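Local coordinates for uncharacterized protein (Parabacteroides merdae, PDB 4MXN) that is uncharacterized but, as a putative family 28 glycosyl hydrolase with a right-handed parallel beta-helix, probably cleaves polysaccharides, perhaps pectin-like ones, at residues Ser40-Val45 / Glu69-Val74; Tyr22-Phe27 / Gly54-Tyr59. All blocks are in the same frame, centred on the assembly; numbering follows the deposited sequence.

Contact 1. Residues Ser40-Val45 / Glu69-Val74; sequences SIQRAV and ELKSNV
Gln42 meets Glu69 because its CG stands anti to the backbone N (chi1 -169°) and the chain then bends at chi2, swinging the terminal amide off helix 38-50 and up to the backbone of Glu69. This helix packs near the N-terminal end of a parallel beta-helix, the fold of the pectate lyase and family 28 hydrolase relatives, against the turn linking strands 61-69 and 74-78. The amide grips one residue twice: OE1 accepts from Glu69 N at 2.7 Å, and NE2 donates to Glu69 O at 2.8 Å. Both bonds use an in-plane lone pair of the acceptor and are nearly straight (165° and 172°), and Glu69 O lies almost in the amide plane, so the pair should fix the rotation of the amide. Asp46 is a further acceptor for NE2 and also forms a salt bridge with Lys71 NZ. One turn on, Val45 sends CG1 against the chain just before the turn, 3.5 Å from Glu69 O and 3.8 Å from Lys71 CG. From Lys71 to Val74 that chain makes a type II beta turn, which brings Val74 CG2 back to 3.6 Å from Val45 O. Lys71 N, buried here without a hydrogen-bond partner, has Val45 CG1 at 3.5 Å.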
loop_
_atom_site.group_PDB
_atom_site.type_symbol
_atom_site.label_atom_id
_atom_site.label_comp_id
_atom_site.label_asym_id
_atom_site.label_seq_id
_atom_site.Cartn_x
_atom_site.Cartn_y
_atom_site.Cartn_z
ATOM N N SER A 40 0.229 -8.193 -15.456
ATOM C CA SER A 40 -0.825 -9.206 -15.361
ATOM C C SER A 40 -1.753 -8.909 -14.179
ATOM O O SER A 40 -2.968 -9.103 -14.305
ATOM C CB SER A 40 -0.246 -10.614 -15.268
ATOM O OG SER A 40 0.509 -10.915 -16.433
ATOM N N ILE A 41 -1.197 -8.400 -13.052
ATOM C CA ILE A 41 -2.034 -8.003 -11.901
ATOM C C ILE A 41 -2.926 -6.834 -12.336
ATOM O O ILE A 41 -4.124 -6.847 -12.065
ATOM C CB ILE A 41 -1.176 -7.632 -10.643
ATOM C CG1 ILE A 41 -0.415 -8.852 -10.083
ATOM C CG2 ILE A 41 -2.084 -6.993 -9.559
ATOM C CD1 ILE A 41 0.728 -8.516 -9.082
ATOM N N GLN A 42 -2.324 -5.819 -13.019
ATOM C CA GLN A 42 -3.072 -4.651 -13.482
ATOM C C GLN A 42 -4.220 -5.059 -14.405
ATOM O O GLN A 42 -5.326 -4.531 -14.273
ATOM C CB GLN A 42 -2.160 -3.631 -14.201
ATOM C CG GLN A 42 -2.860 -2.287 -14.447
ATOM C CD GLN A 42 -3.282 -1.676 -13.133
ATOM O OE1 GLN A 42 -2.449 -1.435 -12.254
ATOM N NE2 GLN A 42 -4.593 -1.510 -12.927
ATOM N N ARG A 43 -3.944 -5.969 -15.361
ATOM C CA ARG A 43 -4.973 -6.432 -16.287
ATOM C C ARG A 43 -6.086 -7.179 -15.526
ATOM O O ARG A 43 -7.276 -7.003 -15.839
ATOM C CB ARG A 43 -4.367 -7.292 -17.405
ATOM C CG ARG A 43 -5.407 -7.751 -18.450
ATOM C CD ARG A 43 -5.983 -6.633 -19.326
ATOM N NE ARG A 43 -4.990 -6.063 -20.239
ATOM C CZ ARG A 43 -5.079 -6.062 -21.567
ATOM N NH1 ARG A 43 -6.128 -6.610 -22.172
ATOM N NH2 ARG A 43 -4.121 -5.511 -22.300
ATOM N N ALA A 44 -5.713 -7.972 -14.503
ATOM C CA ALA A 44 -6.719 -8.671 -13.696
ATOM C C ALA A 44 -7.618 -7.646 -12.973
ATOM O O ALA A 44 -8.841 -7.760 -13.030
ATOM C CB ALA A 44 -6.043 -9.595 -12.694
ATOM N N VAL A 45 -6.993 -6.594 -12.367
ATOM C CA VAL A 45 -7.717 -5.536 -11.643
ATOM C C VAL A 45 -8.675 -4.835 -12.612
ATOM O O VAL A 45 -9.841 -4.676 -12.273
ATOM C CB VAL A 45 -6.753 -4.542 -10.930
ATOM C CG1 VAL A 45 -7.488 -3.271 -10.482
ATOM C CG2 VAL A 45 -6.082 -5.214 -9.738
ATOM N N GLU A 69 -2.351 -0.193 -9.861
ATOM C CA GLU A 69 -3.401 0.792 -9.726
ATOM C C GLU A 69 -4.729 0.080 -9.444
ATOM O O GLU A 69 -5.279 -0.602 -10.316
ATOM C CB GLU A 69 -3.494 1.677 -10.964
ATOM C CG GLU A 69 -4.562 2.747 -10.812
ATOM C CD GLU A 69 -4.733 3.750 -11.933
ATOM O OE1 GLU A 69 -4.245 3.506 -13.058
ATOM O OE2 GLU A 69 -5.423 4.764 -11.695
ATOM N N LEU A 70 -5.227 0.223 -8.213
ATOM C CA LEU A 70 -6.503 -0.364 -7.803
ATOM C C LEU A 70 -7.639 0.413 -8.495
ATOM O O LEU A 70 -7.526 1.626 -8.689
ATOM C CB LEU A 70 -6.607 -0.308 -6.254
ATOM C CG LEU A 70 -7.640 -1.148 -5.519
ATOM C CD1 LEU A 70 -7.804 -2.565 -6.121
ATOM C CD2 LEU A 70 -7.275 -1.231 -4.033
ATOM N N LYS A 71 -8.672 -0.294 -8.957
ATOM C CA LYS A 71 -9.787 0.351 -9.670
ATOM C C LYS A 71 -11.077 0.186 -8.896
ATOM O O LYS A 71 -11.170 -0.716 -8.077
ATOM C CB LYS A 71 -9.943 -0.204 -11.098
ATOM C CG LYS A 71 -8.714 0.022 -12.006
ATOM C CD LYS A 71 -8.535 1.489 -12.427
ATOM C CE LYS A 71 -7.333 1.699 -13.313
ATOM N NZ LYS A 71 -7.508 1.101 -14.664
ATOM N N SER A 72 -12.082 1.036 -9.178
ATOM C CA SER A 72 -13.377 1.017 -8.503
ATOM C C SER A 72 -14.012 -0.366 -8.483
ATOM O O SER A 72 -13.994 -1.080 -9.488
ATOM C CB SER A 72 -14.342 2.009 -9.145
ATOM O OG SER A 72 -13.886 3.338 -8.946
ATOM N N ASN A 73 -14.541 -0.741 -7.304
ATOM C CA ASN A 73 -15.279 -1.973 -7.008
ATOM C C ASN A 73 -14.378 -3.209 -6.960
ATOM O O ASN A 73 -14.888 -4.331 -6.940
ATOM C CB ASN A 73 -16.454 -2.177 -7.978
ATOM C CG ASN A 73 -17.362 -0.986 -8.005
ATOM O OD1 ASN A 73 -17.798 -0.500 -6.962
ATOM N ND2 ASN A 73 -17.597 -0.444 -9.179
ATOM N N VAL A 74 -13.058 -3.004 -6.835
ATOM C CA VAL A 74 -12.094 -4.096 -6.744
ATOM C C VAL A 74 -11.459 -4.100 -5.365
ATOM O O VAL A 74 -11.097 -3.050 -4.851
ATOM C CB VAL A 74 -11.004 -4.036 -7.854
ATOM C CG1 VAL A 74 -10.013 -5.203 -7.746
ATOM C CG2 VAL A 74 -11.633 -3.996 -9.248
#

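Contact 2. Residues Tyr22-Phe27 / Gly54-Tyr59; sequences YQVAMF and GRLIFY
The Phe58 ring carries Val24 CG1 over the centre of one face, 3.5 Å from the centroid and 2° off the ring normal, a CH-pi contact; Tyr63 meets the same ring edge-to-face. At the Tyr59 ring, Gln23 OE1 sits at the edge, 3.1 Å from CD2, while Ile57 CG2 lies over one face toward the rim. The Tyr22 ring has Arg55 O at its edge, in plane, 3.6 Å from CD1. The backbones pair as parallel strands 21-23 and 54-58, where the N-terminal strand adds on to the early strands of the beta-helix: Tyr22 N donates to Arg55 O and Ile57 N to Tyr22 O, both at 2.8 Å. Val24 N then reaches Ile57 O at 3.1 Å, tilted 25° from the carbonyl plane, as the chain leaves the strand for a 3-10 turn. With CG1 anti to its carbonyl carbon (chi1 -72°), Val24 aims that methyl at the Phe58 face and against Leu56 CG at 3.7 Å. Were Phe58 an alanine, Val24 CG1 would probably lose the aromatic face it rests on, opening a gap beside Leu56. Apart from the main-chain bonds, the contact is mostly apolar, consistent with backbone hydrogen bonds fixing the register and CH-pi contacts seating Val24.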
loop_
_atom_site.group_PDB
_atom_site.type_symbol
_atom_site.label_atom_id
_atom_site.label_comp_id
_atom_site.label_asym_id
_atom_site.label_seq_id
_atom_site.Cartn_x
_atom_site.Cartn_y
_atom_site.Cartn_z
ATOM N N TYR A 22 -11.664 -13.942 -7.905
ATOM C CA TYR A 22 -10.779 -14.331 -9.006
ATOM C C TYR A 22 -9.428 -14.738 -8.463
ATOM O O TYR A 22 -8.785 -13.951 -7.753
ATOM C CB TYR A 22 -10.610 -13.153 -9.976
ATOM C CG TYR A 22 -11.891 -12.746 -10.671
ATOM C CD1 TYR A 22 -12.815 -11.914 -10.044
ATOM C CD2 TYR A 22 -12.171 -13.177 -11.966
ATOM C CE1 TYR A 22 -14.001 -11.547 -10.675
ATOM C CE2 TYR A 22 -13.358 -12.824 -12.604
ATOM C CZ TYR A 22 -14.267 -12.006 -11.957
ATOM O OH TYR A 22 -15.431 -11.652 -12.589
ATOM N N GLN A 23 -8.987 -15.960 -8.802
ATOM C CA GLN A 23 -7.674 -16.458 -8.395
ATOM C C GLN A 23 -6.635 -15.857 -9.331
ATOM O O GLN A 23 -6.852 -15.864 -10.548
ATOM C CB GLN A 23 -7.648 -17.999 -8.430
ATOM C CG GLN A 23 -8.600 -18.686 -7.422
ATOM C CD GLN A 23 -8.398 -18.304 -5.964
ATOM O OE1 GLN A 23 -7.284 -18.307 -5.428
ATOM N NE2 GLN A 23 -9.492 -18.012 -5.282
ATOM N N VAL A 24 -5.524 -15.328 -8.784
ATOM C CA VAL A 24 -4.472 -14.665 -9.579
ATOM C C VAL A 24 -3.870 -15.570 -10.675
ATOM O O VAL A 24 -3.589 -15.070 -11.763
ATOM C CB VAL A 24 -3.351 -14.027 -8.711
ATOM C CG1 VAL A 24 -3.857 -12.780 -7.996
ATOM C CG2 VAL A 24 -2.741 -15.013 -7.717
ATOM N N ALA A 25 -3.665 -16.867 -10.400
ATOM C CA ALA A 25 -3.083 -17.830 -11.356
ATOM C C ALA A 25 -3.827 -17.840 -12.699
ATOM O O ALA A 25 -3.200 -18.055 -13.729
ATOM C CB ALA A 25 -3.086 -19.233 -10.764
HETATM N N MSE A 26 -5.141 -17.547 -12.686
HETATM C CA MSE A 26 -5.976 -17.537 -13.889
HETATM C C MSE A 26 -5.617 -16.404 -14.860
HETATM O O MSE A 26 -5.993 -16.485 -16.034
HETATM C CB MSE A 26 -7.455 -17.467 -13.496
HETATM C CG MSE A 26 -7.899 -18.659 -12.645
HETATM SE SE MSE A 26 -7.766 -20.393 -13.564
HETATM C CE MSE A 26 -5.919 -20.979 -13.002
ATOM N N PHE A 27 -4.868 -15.381 -14.392
ATOM C CA PHE A 27 -4.422 -14.253 -15.216
ATOM C C PHE A 27 -2.913 -14.308 -15.527
ATOM O O PHE A 27 -2.348 -13.315 -15.999
ATOM C CB PHE A 27 -4.777 -12.926 -14.537
ATOM C CG PHE A 27 -6.267 -12.641 -14.549
ATOM C CD1 PHE A 27 -7.084 -13.077 -13.511
ATOM C CD2 PHE A 27 -6.846 -11.904 -15.582
ATOM C CE1 PHE A 27 -8.455 -12.791 -13.506
ATOM C CE2 PHE A 27 -8.223 -11.644 -15.596
ATOM C CZ PHE A 27 -9.014 -12.082 -14.550
ATOM N N GLY A 54 -15.412 -7.077 -7.833
ATOM C CA GLY A 54 -15.118 -8.348 -7.186
ATOM C C GLY A 54 -13.776 -8.325 -6.496
ATOM O O GLY A 54 -13.236 -7.250 -6.218
ATOM N N ARG A 55 -13.227 -9.514 -6.201
ATOM C CA ARG A 55 -11.973 -9.600 -5.465
ATOM C C ARG A 55 -10.893 -10.368 -6.216
ATOM O O ARG A 55 -11.172 -11.381 -6.851
ATOM C CB ARG A 55 -12.198 -10.236 -4.082
ATOM C CG ARG A 55 -13.310 -9.546 -3.253
ATOM C CD ARG A 55 -13.343 -9.991 -1.800
ATOM N NE ARG A 55 -13.605 -11.425 -1.675
ATOM C CZ ARG A 55 -13.666 -12.081 -0.523
ATOM N NH1 ARG A 55 -13.485 -11.437 0.628
ATOM N NH2 ARG A 55 -13.907 -13.383 -0.508
ATOM N N LEU A 56 -9.650 -9.842 -6.170
ATOM C CA LEU A 56 -8.481 -10.509 -6.738
ATOM C C LEU A 56 -7.753 -11.192 -5.588
ATOM O O LEU A 56 -7.300 -10.510 -4.669
ATOM C CB LEU A 56 -7.565 -9.529 -7.496
ATOM C CG LEU A 56 -6.411 -10.149 -8.293
ATOM C CD1 LEU A 56 -6.902 -11.195 -9.324
ATOM C CD2 LEU A 56 -5.608 -9.072 -8.984
ATOM N N ILE A 57 -7.677 -12.540 -5.623
ATOM C CA ILE A 57 -7.125 -13.330 -4.520
ATOM C C ILE A 57 -5.724 -13.855 -4.790
ATOM O O ILE A 57 -5.523 -14.634 -5.726
ATOM C CB ILE A 57 -8.063 -14.527 -4.149
ATOM C CG1 ILE A 57 -9.582 -14.168 -4.103
ATOM C CG2 ILE A 57 -7.576 -15.298 -2.890
ATOM C CD1 ILE A 57 -10.059 -13.187 -3.069
ATOM N N PHE A 58 -4.791 -13.494 -3.902
ATOM C CA PHE A 58 -3.400 -13.979 -3.886
ATOM C C PHE A 58 -3.385 -15.028 -2.785
ATOM O O PHE A 58 -3.467 -14.655 -1.613
ATOM C CB PHE A 58 -2.406 -12.817 -3.615
ATOM C CG PHE A 58 -2.281 -11.785 -4.711
ATOM C CD1 PHE A 58 -3.240 -10.794 -4.867
ATOM C CD2 PHE A 58 -1.183 -11.782 -5.563
ATOM C CE1 PHE A 58 -3.126 -9.845 -5.886
ATOM C CE2 PHE A 58 -1.066 -10.824 -6.578
ATOM C CZ PHE A 58 -2.036 -9.853 -6.722
ATOM N N TYR A 59 -3.393 -16.332 -3.122
ATOM C CA TYR A 59 -3.594 -17.325 -2.063
ATOM C C TYR A 59 -2.352 -17.726 -1.260
ATOM O O TYR A 59 -2.477 -17.826 -0.035
ATOM C CB TYR A 59 -4.323 -18.593 -2.558
ATOM C CG TYR A 59 -5.602 -18.866 -1.786
ATOM C CD1 TYR A 59 -5.630 -18.800 -0.393
ATOM C CD2 TYR A 59 -6.786 -19.179 -2.447
ATOM C CE1 TYR A 59 -6.808 -19.022 0.321
ATOM C CE2 TYR A 59 -7.972 -19.411 -1.743
ATOM C CZ TYR A 59 -7.973 -19.342 -0.357
ATOM O OH TYR A 59 -9.134 -19.576 0.348
#

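In the fold
The centres of contacts 1 and 2 lie 11 Å apart, on the same side of the chain's centre, and their segments alternate along the chain: 22-27, 40-45, 54-59, 69-74. Helix 38-50 joins strand 21-23 to strand 54-58, so contact 1 docks the connecting helix while contact 2 pairs the two strands it links. The two meet directly: Ala44 CB packs 3.6 Å from Phe27 CG and 3.8 Å from Leu56 CD2, and Asn73 O is 2.9 Å from Gly54 N, a probable hydrogen bond. Strand 54-58 also pairs with strand 74-78, which follows the turn of contact 1. Together they tie the N-terminal strand and helix to the early strands of the beta-helix.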